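Local coordinates for protein exocyst complex component EXO70 (Saccharomyces cerevisiae, PDB 2B1E) that takes part in exocyst assembly and, as a subunit of that complex, in tethering secretory vesicles to sites of exocytosis, at residues L123-L127 / D199-S203. Sequence-based numbering, arbitrary orientation.
Sequences LSWIL and DDLYS
Ser124, midway along helix 117-132, meets Leu201, the last residue of helix 180-201, with their CA atoms 5.2 Å apart, a close approach consistent with the small side chain of serine. Ser124 OG lies 2.8 Å from the carbonyl O of Leu201, at the point where the chain leaves the helix and Tyr202 turns to extended angles (psi 174°). The hydroxyl stands beside its own backbone N (chi1 -67°) and also has Leu120 O within hydrogen-bonding reach, one turn back, so its single proton may serve either acceptor. Leu201 lays its CD2 methyl alongside this polar link, 3.7 Å from Ser124 OG and equally near Leu123 CB. Its CB is approached more loosely by Leu127 CD1, at 4.2 Å, so the leucine lies against residues from successive turns of the facing helix. Beyond the helix end, the Tyr202 side chain runs at about a right angle to that of Leu127: Leu127 CD2 comes to 3.7 Å from Tyr202 OH, while CD1 meets the ring obliquely, 4.1 Å from CZ. Leu143 of helix 136-155 touches both Leu201 and Tyr202, and helix 66-94 packs on Leu123. A helix C-terminus thus abuts the flank of another helix through one serine hydroxyl and an apolar patch of leucines with the ring of Tyr202, joining neighbouring helices in the elongated rod of stacked helical bundles characteristic of Exo70.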
ATOM      1  N   LEU A 123      -3.228  -2.684  45.054  1.00  9.44           N
ATOM      2  CA  LEU A 123      -3.862  -1.668  44.231  1.00 11.43           C
ATOM      3  C   LEU A 123      -5.374  -1.895  44.225  1.00 13.40           C
ATOM      4  O   LEU A 123      -6.152  -0.960  44.448  1.00 12.68           O
ATOM      5  CB  LEU A 123      -3.300  -1.717  42.805  1.00  9.67           C
ATOM      6  CG  LEU A 123      -1.857  -1.215  42.654  1.00 11.46           C
ATOM      7  CD1 LEU A 123      -1.295  -1.627  41.302  1.00  9.75           C
ATOM      8  CD2 LEU A 123      -1.816   0.312  42.838  1.00 11.45           C
ATOM      9  N   SER A 124      -5.784  -3.140  44.002  1.00 13.13           N
ATOM     10  CA  SER A 124      -7.203  -3.480  43.974  1.00 13.52           C
ATOM     11  C   SER A 124      -7.881  -3.224  45.303  1.00 13.02           C
ATOM     12  O   SER A 124      -9.022  -2.757  45.338  1.00 11.98           O
ATOM     13  CB  SER A 124      -7.404  -4.947  43.577  1.00 13.92           C
ATOM     14  OG  SER A 124      -7.022  -5.160  42.232  1.00 14.78           O
ATOM     15  N   TRP A 125      -7.189  -3.543  46.398  1.00 10.59           N
ATOM     16  CA  TRP A 125      -7.744  -3.337  47.723  1.00 10.17           C
ATOM     17  C   TRP A 125      -8.008  -1.859  47.981  1.00  9.97           C
ATOM     18  O   TRP A 125      -9.001  -1.506  48.604  1.00  9.32           O
ATOM     19  CB  TRP A 125      -6.797  -3.883  48.800  1.00 11.02           C
ATOM     20  CG  TRP A 125      -7.390  -3.887  50.188  1.00 12.97           C
ATOM     21  CD1 TRP A 125      -7.267  -2.914  51.142  1.00 13.83           C
ATOM     22  CD2 TRP A 125      -8.212  -4.908  50.764  1.00 13.81           C
ATOM     23  NE1 TRP A 125      -7.964  -3.268  52.274  1.00 15.68           N
ATOM     24  CE2 TRP A 125      -8.553  -4.486  52.070  1.00 15.56           C
ATOM     25  CE3 TRP A 125      -8.698  -6.137  50.300  1.00 13.77           C
ATOM     26  CZ2 TRP A 125      -9.360  -5.253  52.923  1.00 15.22           C
ATOM     27  CZ3 TRP A 125      -9.505  -6.904  51.151  1.00 16.34           C
ATOM     28  CH2 TRP A 125      -9.826  -6.453  52.446  1.00 14.46           C
ATOM     29  N   ILE A 126      -7.112  -1.001  47.504  1.00  8.87           N
ATOM     30  CA  ILE A 126      -7.254   0.428  47.716  1.00  9.09           C
ATOM     31  C   ILE A 126      -8.356   1.001  46.827  1.00  9.32           C
ATOM     32  O   ILE A 126      -9.123   1.864  47.262  1.00 10.66           O
ATOM     33  CB  ILE A 126      -5.892   1.148  47.510  1.00  9.90           C
ATOM     34  CG1 ILE A 126      -4.931   0.731  48.632  1.00  8.04           C
ATOM     35  CG2 ILE A 126      -6.074   2.682  47.545  1.00  5.23           C
ATOM     36  CD1 ILE A 126      -3.497   1.217  48.440  1.00 10.90           C
ATOM     37  N   LEU A 127      -8.452   0.511  45.595  1.00  9.93           N
ATOM     38  CA  LEU A 127      -9.514   0.957  44.695  1.00  9.20           C
ATOM     39  C   LEU A 127     -10.857   0.616  45.316  1.00 10.29           C
ATOM     40  O   LEU A 127     -11.774   1.438  45.330  1.00  9.76           O
ATOM     41  CB  LEU A 127      -9.408   0.261  43.340  1.00 10.98           C
ATOM     42  CG  LEU A 127      -8.341   0.854  42.428  1.00 12.28           C
ATOM     43  CD1 LEU A 127      -8.021  -0.136  41.331  1.00 12.87           C
ATOM     44  CD2 LEU A 127      -8.826   2.196  41.864  1.00 10.60           C
ATOM     45  N   ASP A 199      -8.125  -5.366  33.597  1.00 15.92           N
ATOM     46  CA  ASP A 199      -8.778  -6.648  33.838  1.00 15.62           C
ATOM     47  C   ASP A 199      -8.275  -7.243  35.151  1.00 15.12           C
ATOM     48  O   ASP A 199      -9.032  -7.888  35.874  1.00 12.28           O
ATOM     49  CB  ASP A 199      -8.500  -7.631  32.698  1.00 17.76           C
ATOM     50  CG  ASP A 199      -9.334  -7.345  31.463  1.00 20.00           C
ATOM     51  OD1 ASP A 199     -10.236  -6.480  31.544  1.00 21.32           O
ATOM     52  OD2 ASP A 199      -9.091  -7.987  30.421  1.00 17.54           O
ATOM     53  N   ASP A 200      -6.995  -7.027  35.457  1.00 13.38           N
ATOM     54  CA  ASP A 200      -6.427  -7.562  36.693  1.00 16.18           C
ATOM     55  C   ASP A 200      -6.889  -6.789  37.927  1.00 14.55           C
ATOM     56  O   ASP A 200      -7.091  -7.365  38.993  1.00 16.54           O
ATOM     57  CB  ASP A 200      -4.885  -7.526  36.663  1.00 17.16           C
ATOM     58  CG  ASP A 200      -4.267  -8.724  35.945  1.00 19.81           C
ATOM     59  OD1 ASP A 200      -4.975  -9.719  35.671  1.00 15.95           O
ATOM     60  OD2 ASP A 200      -3.048  -8.671  35.671  1.00 19.46           O
ATOM     61  N   LEU A 201      -7.066  -5.486  37.773  1.00 13.94           N
ATOM     62  CA  LEU A 201      -7.431  -4.625  38.895  1.00 12.78           C
ATOM     63  C   LEU A 201      -8.879  -4.612  39.368  1.00 13.85           C
ATOM     64  O   LEU A 201      -9.138  -4.358  40.542  1.00 11.50           O
ATOM     65  CB  LEU A 201      -7.001  -3.189  38.589  1.00 10.75           C
ATOM     66  CG  LEU A 201      -5.491  -2.914  38.514  1.00 10.85           C
ATOM     67  CD1 LEU A 201      -5.252  -1.452  38.185  1.00 11.13           C
ATOM     68  CD2 LEU A 201      -4.835  -3.264  39.857  1.00 14.51           C
ATOM     69  N   TYR A 202      -9.818  -4.884  38.470  1.00 13.66           N
ATOM     70  CA  TYR A 202     -11.237  -4.849  38.838  1.00 16.06           C
ATOM     71  C   TYR A 202     -11.897  -6.207  38.731  1.00 15.61           C
ATOM     72  O   TYR A 202     -11.286  -7.167  38.266  1.00 12.60           O
ATOM     73  CB  TYR A 202     -11.983  -3.879  37.921  1.00 16.53           C
ATOM     74  CG  TYR A 202     -11.588  -2.438  38.104  1.00 18.86           C
ATOM     75  CD1 TYR A 202     -12.181  -1.659  39.086  1.00 19.80           C
ATOM     76  CD2 TYR A 202     -10.620  -1.855  37.293  1.00 20.73           C
ATOM     77  CE1 TYR A 202     -11.822  -0.330  39.257  1.00 22.87           C
ATOM     78  CE2 TYR A 202     -10.255  -0.528  37.456  1.00 23.21           C
ATOM     79  CZ  TYR A 202     -10.859   0.227  38.440  1.00 22.36           C
ATOM     80  OH  TYR A 202     -10.502   1.542  38.612  1.00 23.77           O
ATOM     81  N   SER A 203     -13.152  -6.274  39.165  1.00 16.34           N
ATOM     82  CA  SER A 203     -13.917  -7.505  39.071  1.00 18.92           C
ATOM     83  C   SER A 203     -14.198  -7.677  37.583  1.00 17.78           C
ATOM     84  O   SER A 203     -14.140  -6.712  36.820  1.00 18.86           O
ATOM     85  CB  SER A 203     -15.221  -7.400  39.871  1.00 17.85           C
ATOM     86  OG  SER A 203     -14.941  -7.315  41.261  1.00 18.51           O
TER